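Local atomic coordinates of linoleate 11-lipoxygenase (Gaeumannomyces graminis, PDB entry 5FX8), a protein that uses a mononuclear manganese centre to oxygenate linoleic and alpha-linolenic acids to 11S- and 13R-hydroperoxy fatty acids. Residues I582-F591 with V603-V611; V146-L155 with V487-H496. All coordinates share one frame; numbering follows the deposited sequence.

Interaction 1. Residues I582-F591 with V603-V611; sequences ISREIAGRGF and VWTALNPAV. With NAG (2-acetamido-2-deoxy-beta-D-glucopyranose), chain D.
Val-603 meets Phe-591 through one methyl: CG2 lies over the ring face, 4.0 Å from the centroid of Phe-591, as a CH-pi contact. Over the opposite face lies C5 of an N-acetylglucosamine of the N-linked glycan on Asn-157; a valine methyl and a C-H carbon of the sugar are both nonpolar surfaces that suit an aromatic face. Val-603 CG1 packs on CB of Arg-589. The carbonyl O of Trp-604 accepts a hydrogen bond from Arg-589 NH1 (2.9 Å, N-H...O 148°), lying in the guanidinium plane; Asp-400 forms a salt bridge with the same nitrogen and helps fix the group. Thr-605 begins a type I turn to Asn-608, and Ile-586 packs against it with two branches, CG2 on Thr-605 CB and CD1 reaching CA of Asn-608 at 3.7 Å. With CG of Asn-608 anti to the backbone N (chi1 -171°), its amide is carried toward the helix, where OD1 lies by Ser-583 CB; OD1 also accepts from Ala-610 N at 2.8 Å, from above the carbonyl plane rather than on a lone pair, in an Asx turn. The ring of Pro-609 presses on CG2 of Ile-582, and the small Ala-610 fits against Ser-583, whose OG bonds back to Thr-579 O. Within the lipoxygenase domain, the loop following helix 566-587 thus folds back on that helix's end, and helices 396-420, 460-481 and 485-490 also touch it.

Interaction 2. Residues V146-L155 with V487-H496; sequences VPEGISKGML and VKFSGVLPLH
Glu-148 and Lys-488 join the two segments by a salt bridge, NZ to OE2 at 2.9 Å, in which the carboxylate offers its anti lone pair, the one turned away from its other oxygen. The side chains cross at about a right angle. A bend at chi3 (-72°) in the lysine brings its ammonium to the acid while CD rests on CG of Glu-148, an arrangement that a long, flexible chain with an apolar stem suits well. The backbone supplies the second polar link: Ser-151 N donates to Lys-488 O at 3.2 Å, in the carbonyl plane and on a lone pair, and so meets a carbonyl near the end of helix 485-490. The hydroxyl of Ser-151 is satisfied elsewhere, by Val-603 O, yet OG also lies in the plane of the Phe-489 ring at its edge; the small serine fits beside the ring. Further along, His-496 is held through both ring nitrogens. Its ND1 donates to Val-492 O at 3.0 Å, close to the ring plane, and NE2 is paired with Glu-167, which together fix the rotation of the imidazole. Met-154 SD then approaches the edge of this ring, 5.2 Å from the His-496 centroid, and CG of Met-154 touches CG1 of Val-492. The same methyl receives CD1 of Ile-150 at 3.8 Å, while Val-146 and Val-487 meet methyl to methyl. The contact is largely buried: within the lipoxygenase domain it docks the sequence-distant loop between helices 86-124 and 161-166 on helix 485-490 and the loop after it, with helices 268-305 and 526-539 packed against the latter segment.

Interactions 1 and 2 lie 15 Å apart between centres and touch, Val-603 being the bridge. Its O is 2.7 Å from Ser-151 OG and its N is 2.7 Å from Lys-152 O, both probable hydrogen bonds. Phe-489 adds to the seam, its CZ 3.5 Å from Thr-605 N and its ring meeting that of Trp-604. Phe-591 of interaction 1 and Gly-153 of interaction 2 neighbour the same N-linked glycan, and Phe-591 CZ packs 3.5 Å from Lys-152 O. Neither contact reaches the catalytic manganese: the side chains of Leu-607 and Val-487 are about 14 Å and 13 Å from the metal, and about 9 Å from those of its ligands His-478 and Asn-482, respectively.

Interaction 1. Residues I582-F591 with V603-V611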
loop_
_atom_site.group_PDB
_atom_site.type_symbol
_atom_site.label_atom_id
_atom_site.label_comp_id
_atom_site.label_asym_id
_atom_site.label_seq_id
_atom_site.Cartn_x
_atom_site.Cartn_y
_atom_site.Cartn_z
ATOM N N ILE A 582 10.491 -15.926 6.439
ATOM C CA ILE A 582 10.721 -15.130 5.243
ATOM C C ILE A 582 10.930 -13.671 5.615
ATOM O O ILE A 582 11.788 -12.984 5.050
ATOM C CB ILE A 582 9.565 -15.316 4.246
ATOM C CG1 ILE A 582 9.567 -16.736 3.692
ATOM C CG2 ILE A 582 9.649 -14.299 3.126
ATOM C CD1 ILE A 582 8.302 -17.121 2.984
ATOM N N SER A 583 10.187 -13.186 6.607
ATOM C CA SER A 583 10.293 -11.779 6.924
ATOM C C SER A 583 11.579 -11.492 7.675
ATOM O O SER A 583 12.198 -10.449 7.465
ATOM C CB SER A 583 9.064 -11.326 7.701
ATOM O OG SER A 583 9.055 -11.853 8.987
ATOM N N ARG A 584 12.023 -12.414 8.527
ATOM C CA ARG A 584 13.346 -12.235 9.111
ATOM C C ARG A 584 14.438 -12.259 8.045
ATOM O O ARG A 584 15.363 -11.443 8.098
ATOM C CB ARG A 584 13.595 -13.278 10.188
ATOM C CG ARG A 584 12.807 -12.990 11.431
ATOM C CD ARG A 584 13.158 -13.915 12.553
ATOM N NE ARG A 584 12.824 -15.304 12.274
ATOM C CZ ARG A 584 11.629 -15.852 12.443
ATOM N NH1 ARG A 584 10.593 -15.145 12.890
ATOM N NH2 ARG A 584 11.463 -17.124 12.152
ATOM N N GLU A 585 14.345 -13.151 7.049
ATOM C CA GLU A 585 15.342 -13.130 5.975
ATOM C C GLU A 585 15.350 -11.791 5.249
ATOM O O GLU A 585 16.415 -11.263 4.926
ATOM C CB GLU A 585 15.106 -14.251 4.958
ATOM C CG GLU A 585 15.286 -15.659 5.469
ATOM C CD GLU A 585 14.756 -16.716 4.500
ATOM O OE1 GLU A 585 14.331 -16.353 3.378
ATOM O OE2 GLU A 585 14.769 -17.919 4.861
ATOM N N ILE A 586 14.180 -11.226 4.960
ATOM C CA ILE A 586 14.166 -10.015 4.147
ATOM C C ILE A 586 14.607 -8.810 4.965
ATOM O O ILE A 586 15.450 -8.026 4.526
ATOM C CB ILE A 586 12.787 -9.805 3.503
ATOM C CG1 ILE A 586 12.521 -10.937 2.519
ATOM C CG2 ILE A 586 12.728 -8.441 2.798
ATOM C CD1 ILE A 586 11.193 -10.897 1.930
ATOM N N ALA A 587 14.060 -8.645 6.169
ATOM C CA ALA A 587 14.476 -7.523 7.008
ATOM C C ALA A 587 15.949 -7.597 7.391
ATOM O O ALA A 587 16.567 -6.566 7.673
ATOM C CB ALA A 587 13.633 -7.447 8.272
ATOM N N GLY A 588 16.531 -8.780 7.428
ATOM C CA GLY A 588 17.936 -8.753 7.747
ATOM C C GLY A 588 18.871 -8.408 6.612
ATOM O O GLY A 588 20.084 -8.492 6.793
ATOM N N ARG A 589 18.358 -8.008 5.453
ATOM C CA ARG A 589 19.193 -7.854 4.266
ATOM C C ARG A 589 20.144 -6.672 4.379
ATOM O O ARG A 589 19.812 -5.629 4.939
ATOM C CB ARG A 589 18.327 -7.659 3.040
ATOM C CG ARG A 589 18.312 -8.821 2.134
ATOM C CD ARG A 589 17.267 -8.668 1.067
ATOM N NE ARG A 589 16.703 -9.975 0.796
ATOM C CZ ARG A 589 15.603 -10.230 0.119
ATOM N NH1 ARG A 589 14.865 -9.260 -0.404
ATOM N NH2 ARG A 589 15.239 -11.482 -0.022
ATOM N N GLY A 590 21.317 -6.821 3.795
ATOM C CA GLY A 590 22.319 -5.786 3.858
ATOM C C GLY A 590 23.330 -6.082 2.785
ATOM O O GLY A 590 23.130 -7.004 2.002
ATOM N N PHE A 591 24.417 -5.338 2.739
ATOM C CA PHE A 591 25.336 -5.432 1.624
ATOM C C PHE A 591 26.468 -6.389 1.940
ATOM O O PHE A 591 26.917 -6.466 3.079
ATOM C CB PHE A 591 25.899 -4.059 1.296
ATOM C CG PHE A 591 24.881 -3.092 0.821
ATOM C CD1 PHE A 591 24.446 -3.124 -0.485
ATOM C CD2 PHE A 591 24.372 -2.132 1.673
ATOM C CE1 PHE A 591 23.525 -2.228 -0.929
ATOM C CE2 PHE A 591 23.451 -1.229 1.232
ATOM C CZ PHE A 591 23.028 -1.273 -0.073
ATOM N N VAL A 603 19.241 -2.326 -1.381
ATOM C CA VAL A 603 18.515 -3.324 -0.615
ATOM C C VAL A 603 17.042 -3.226 -0.955
ATOM O O VAL A 603 16.428 -2.174 -0.779
ATOM C CB VAL A 603 18.730 -3.133 0.886
ATOM C CG1 VAL A 603 17.912 -4.108 1.610
ATOM C CG2 VAL A 603 20.174 -3.304 1.225
ATOM N N TRP A 604 16.470 -4.326 -1.418
ATOM C CA TRP A 604 15.102 -4.383 -1.896
ATOM C C TRP A 604 14.312 -5.297 -0.968
ATOM O O TRP A 604 14.763 -6.405 -0.659
ATOM C CB TRP A 604 15.085 -4.879 -3.340
ATOM C CG TRP A 604 13.745 -4.963 -3.955
ATOM C CD1 TRP A 604 12.987 -3.924 -4.400
ATOM C CD2 TRP A 604 12.995 -6.146 -4.205
ATOM N NE1 TRP A 604 11.811 -4.387 -4.899
ATOM C CE2 TRP A 604 11.786 -5.750 -4.789
ATOM C CE3 TRP A 604 13.222 -7.502 -3.983
ATOM C CZ2 TRP A 604 10.802 -6.665 -5.160
ATOM C CZ3 TRP A 604 12.246 -8.418 -4.347
ATOM C CH2 TRP A 604 11.056 -7.996 -4.933
ATOM N N THR A 605 13.159 -4.809 -0.483
ATOM C CA THR A 605 12.410 -5.496 0.558
ATOM C C THR A 605 10.917 -5.458 0.314
ATOM O O THR A 605 10.138 -5.530 1.261
ATOM C CB THR A 605 12.660 -4.879 1.925
ATOM O OG1 THR A 605 12.232 -3.519 1.903
ATOM C CG2 THR A 605 14.112 -4.945 2.301
ATOM N N ALA A 606 10.501 -5.320 -0.940
ATOM C CA ALA A 606 9.118 -5.003 -1.256
ATOM C C ALA A 606 8.190 -6.160 -0.998
ATOM O O ALA A 606 6.968 -5.977 -1.008
ATOM C CB ALA A 606 8.986 -4.617 -2.707
ATOM N N LEU A 607 8.733 -7.352 -0.823
ATOM C CA LEU A 607 7.928 -8.532 -0.644
ATOM C C LEU A 607 7.985 -9.043 0.772
ATOM O O LEU A 607 7.575 -10.176 1.019
ATOM C CB LEU A 607 8.378 -9.605 -1.620
ATOM C CG LEU A 607 7.729 -9.507 -2.977
ATOM C CD1 LEU A 607 8.403 -10.490 -3.833
ATOM C CD2 LEU A 607 6.256 -9.814 -2.814
ATOM N N ASN A 608 8.505 -8.244 1.700
ATOM C CA ASN A 608 8.530 -8.546 3.124
ATOM C C ASN A 608 7.111 -8.761 3.624
ATOM O O ASN A 608 6.323 -7.811 3.647
ATOM C CB ASN A 608 9.203 -7.416 3.903
ATOM C CG ASN A 608 9.460 -7.768 5.371
ATOM O OD1 ASN A 608 8.814 -8.637 5.943
ATOM N ND2 ASN A 608 10.423 -7.100 5.967
ATOM N N PRO A 609 6.754 -9.982 4.045
ATOM C CA PRO A 609 5.389 -10.224 4.519
ATOM C C PRO A 609 5.096 -9.606 5.862
ATOM O O PRO A 609 3.939 -9.543 6.243
ATOM C CB PRO A 609 5.305 -11.748 4.576
ATOM C CG PRO A 609 6.659 -12.189 4.734
ATOM C CD PRO A 609 7.561 -11.207 4.102
ATOM N N ALA A 610 6.093 -9.147 6.596
ATOM C CA ALA A 610 5.821 -8.487 7.857
ATOM C C ALA A 610 5.460 -7.033 7.678
ATOM O O ALA A 610 4.971 -6.413 8.623
ATOM C CB ALA A 610 7.020 -8.582 8.783
ATOM N N VAL A 611 5.683 -6.490 6.491
ATOM C CA VAL A 611 5.478 -5.083 6.217
ATOM C C VAL A 611 4.255 -4.867 5.350
ATOM O O VAL A 611 3.546 -3.877 5.498
ATOM C CB VAL A 611 6.744 -4.496 5.550
ATOM C CG1 VAL A 611 6.533 -3.047 5.181
ATOM C CG2 VAL A 611 7.947 -4.673 6.480
HETATM C C1 NAG D . 25.727 0.876 -2.397
HETATM C C2 NAG D . 27.218 0.531 -2.603
HETATM C C3 NAG D . 27.836 -0.021 -1.321
HETATM C C4 NAG D . 27.508 0.864 -0.128
HETATM C C5 NAG D . 26.010 1.089 -0.068
HETATM C C6 NAG D . 25.586 1.961 1.083
HETATM C C7 NAG D . 27.955 -0.112 -4.855
HETATM C C8 NAG D . 28.059 -1.228 -5.844
HETATM N N2 NAG D . 27.390 -0.419 -3.687
HETATM O O3 NAG D . 29.248 -0.096 -1.488
HETATM O O4 NAG D . 27.946 0.248 1.079
HETATM O O5 NAG D . 25.584 1.731 -1.275
HETATM O O6 NAG D . 25.695 3.332 0.747
HETATM O O7 NAG D . 28.351 1.013 -5.105
#

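Interaction 2. Residues V146-L155 with V487-H496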
loop_
_atom_site.group_PDB
_atom_site.type_symbol
_atom_site.label_atom_id
_atom_site.label_comp_id
_atom_site.label_asym_id
_atom_site.label_seq_id
_atom_site.Cartn_x
_atom_site.Cartn_y
_atom_site.Cartn_z
ATOM N N VAL A 146 6.990 6.521 6.434
ATOM C CA VAL A 146 7.763 5.436 5.866
ATOM C C VAL A 146 8.743 4.947 6.924
ATOM O O VAL A 146 9.948 5.193 6.816
ATOM C CB VAL A 146 8.473 5.899 4.595
ATOM C CG1 VAL A 146 9.079 4.738 3.897
ATOM C CG2 VAL A 146 7.479 6.609 3.705
ATOM N N PRO A 147 8.283 4.219 7.937
ATOM C CA PRO A 147 9.174 3.900 9.060
ATOM C C PRO A 147 10.411 3.131 8.664
ATOM O O PRO A 147 11.476 3.379 9.227
ATOM C CB PRO A 147 8.277 3.081 9.985
ATOM C CG PRO A 147 6.923 3.396 9.573
ATOM C CD PRO A 147 6.967 3.607 8.113
ATOM N N GLU A 148 10.315 2.215 7.709
ATOM C CA GLU A 148 11.467 1.454 7.238
ATOM C C GLU A 148 12.445 2.291 6.421
ATOM O O GLU A 148 13.510 1.784 6.051
ATOM C CB GLU A 148 10.981 0.246 6.428
ATOM C CG GLU A 148 10.283 0.589 5.104
ATOM C CD GLU A 148 8.723 0.769 5.139
ATOM O OE1 GLU A 148 8.121 1.423 6.032
ATOM O OE2 GLU A 148 8.087 0.265 4.188
ATOM N N GLY A 149 12.138 3.556 6.148
ATOM C CA GLY A 149 12.990 4.373 5.317
ATOM C C GLY A 149 12.943 3.971 3.864
ATOM O O GLY A 149 12.318 2.970 3.515
ATOM N N ILE A 150 13.592 4.733 3.000
ATOM C CA ILE A 150 13.654 4.381 1.591
ATOM C C ILE A 150 14.859 3.480 1.363
ATOM O O ILE A 150 15.716 3.341 2.236
ATOM C CB ILE A 150 13.724 5.629 0.701
ATOM C CG1 ILE A 150 15.093 6.280 0.833
ATOM C CG2 ILE A 150 12.653 6.607 1.071
ATOM C CD1 ILE A 150 15.344 7.299 -0.219
ATOM N N SER A 151 14.944 2.911 0.166
ATOM C CA SER A 151 15.871 1.836 -0.156
ATOM C C SER A 151 17.312 2.174 0.191
ATOM O O SER A 151 17.892 3.142 -0.327
ATOM C CB SER A 151 15.772 1.498 -1.636
ATOM O OG SER A 151 16.418 0.272 -1.900
ATOM N N LYS A 152 17.889 1.330 1.043
ATOM C CA LYS A 152 19.305 1.415 1.342
ATOM C C LYS A 152 20.076 1.238 0.057
ATOM O O LYS A 152 19.925 0.224 -0.627
ATOM C CB LYS A 152 19.708 0.364 2.367
ATOM C CG LYS A 152 19.775 0.874 3.794
ATOM C CD LYS A 152 18.466 0.724 4.532
ATOM C CE LYS A 152 18.691 0.818 6.047
ATOM N NZ LYS A 152 17.461 0.652 6.876
ATOM N N GLY A 153 20.853 2.265 -0.287
ATOM C CA GLY A 153 21.696 2.273 -1.445
ATOM C C GLY A 153 21.094 2.953 -2.637
ATOM O O GLY A 153 21.795 3.166 -3.624
ATOM N N MET A 154 19.817 3.302 -2.582
ATOM C CA MET A 154 19.196 3.936 -3.732
ATOM C C MET A 154 19.726 5.354 -3.932
ATOM O O MET A 154 19.792 5.831 -5.070
ATOM C CB MET A 154 17.672 3.907 -3.558
ATOM C CG MET A 154 16.854 4.303 -4.781
ATOM S SD MET A 154 17.036 3.143 -6.147
ATOM C CE MET A 154 16.222 1.733 -5.474
ATOM N N LEU A 155 20.151 6.027 -2.861
ATOM C CA LEU A 155 20.725 7.359 -3.014
ATOM C C LEU A 155 22.239 7.327 -3.194
ATOM O O LEU A 155 22.774 8.024 -4.063
ATOM C CB LEU A 155 20.360 8.227 -1.820
ATOM C CG LEU A 155 18.898 8.649 -1.769
ATOM C CD1 LEU A 155 18.609 9.263 -0.440
ATOM C CD2 LEU A 155 18.633 9.642 -2.876
ATOM N N VAL A 487 7.313 4.837 -3.134
ATOM C CA VAL A 487 8.055 5.711 -2.240
ATOM C C VAL A 487 9.416 5.120 -1.862
ATOM O O VAL A 487 10.377 5.868 -1.681
ATOM C CB VAL A 487 7.210 6.061 -0.992
ATOM C CG1 VAL A 487 7.153 4.925 -0.018
ATOM C CG2 VAL A 487 7.745 7.299 -0.299
ATOM N N LYS A 488 9.543 3.793 -1.746
ATOM C CA LYS A 488 10.824 3.196 -1.342
ATOM C C LYS A 488 11.778 2.886 -2.502
ATOM O O LYS A 488 12.990 2.951 -2.314
ATOM C CB LYS A 488 10.581 1.914 -0.541
ATOM C CG LYS A 488 9.942 2.154 0.787
ATOM C CD LYS A 488 9.752 0.875 1.562
ATOM C CE LYS A 488 8.645 0.025 0.967
ATOM N NZ LYS A 488 8.270 -1.258 1.678
ATOM N N PHE A 489 11.284 2.570 -3.694
ATOM C CA PHE A 489 12.129 2.134 -4.800
ATOM C C PHE A 489 11.802 2.816 -6.132
ATOM O O PHE A 489 12.661 3.470 -6.703
ATOM C CB PHE A 489 12.030 0.612 -4.958
ATOM C CG PHE A 489 12.033 -0.152 -3.644
ATOM C CD1 PHE A 489 13.210 -0.340 -2.926
ATOM C CD2 PHE A 489 10.856 -0.694 -3.130
ATOM C CE1 PHE A 489 13.208 -1.033 -1.733
ATOM C CE2 PHE A 489 10.853 -1.378 -1.950
ATOM C CZ PHE A 489 12.040 -1.552 -1.248
ATOM N N SER A 490 10.569 2.684 -6.628
ATOM C CA SER A 490 10.200 3.039 -8.001
ATOM C C SER A 490 10.105 4.535 -8.230
ATOM O O SER A 490 10.182 4.984 -9.378
ATOM C CB SER A 490 8.838 2.480 -8.356
ATOM O OG SER A 490 8.834 1.099 -8.320
ATOM N N GLY A 491 9.797 5.299 -7.189
ATOM C CA GLY A 491 9.649 6.718 -7.330
ATOM C C GLY A 491 10.542 7.508 -6.405
ATOM O O GLY A 491 10.118 8.499 -5.833
ATOM N N VAL A 492 11.779 7.080 -6.258
ATOM C CA VAL A 492 12.752 7.770 -5.434
ATOM C C VAL A 492 13.486 8.760 -6.315
ATOM O O VAL A 492 13.975 8.393 -7.385
ATOM C CB VAL A 492 13.703 6.761 -4.779
ATOM C CG1 VAL A 492 14.811 7.444 -3.993
ATOM C CG2 VAL A 492 12.908 5.893 -3.892
ATOM N N LEU A 493 13.500 10.025 -5.895
ATOM C CA LEU A 493 14.187 11.107 -6.598
ATOM C C LEU A 493 15.674 11.077 -6.282
ATOM O O LEU A 493 16.083 10.782 -5.168
ATOM C CB LEU A 493 13.577 12.475 -6.238
ATOM C CG LEU A 493 12.169 12.677 -6.819
ATOM C CD1 LEU A 493 11.444 13.827 -6.223
ATOM C CD2 LEU A 493 12.176 12.863 -8.304
ATOM N N PRO A 494 16.497 11.456 -7.250
ATOM C CA PRO A 494 16.158 12.104 -8.506
ATOM C C PRO A 494 16.046 11.172 -9.665
ATOM O O PRO A 494 15.655 11.601 -10.736
ATOM C CB PRO A 494 17.339 13.030 -8.709
ATOM C CG PRO A 494 18.443 12.257 -8.166
ATOM C CD PRO A 494 17.924 11.584 -6.957
ATOM N N LEU A 495 16.408 9.908 -9.458
ATOM C CA LEU A 495 16.432 8.959 -10.562
ATOM C C LEU A 495 15.045 8.612 -11.086
ATOM O O LEU A 495 14.927 8.185 -12.235
ATOM C CB LEU A 495 17.165 7.688 -10.134
ATOM C CG LEU A 495 18.566 7.559 -10.753
ATOM C CD1 LEU A 495 18.442 7.393 -12.223
ATOM C CD2 LEU A 495 19.431 8.775 -10.485
ATOM N N HIS A 496 13.996 8.786 -10.295
ATOM C CA HIS A 496 12.655 8.356 -10.679
ATOM C C HIS A 496 11.621 9.455 -10.519
ATOM O O HIS A 496 10.800 9.405 -9.596
ATOM C CB HIS A 496 12.205 7.172 -9.837
ATOM C CG HIS A 496 13.138 6.013 -9.871
ATOM N ND1 HIS A 496 14.096 5.807 -8.907
ATOM C CD2 HIS A 496 13.244 4.982 -10.740
ATOM C CE1 HIS A 496 14.754 4.699 -9.182
ATOM N NE2 HIS A 496 14.258 4.181 -10.290
#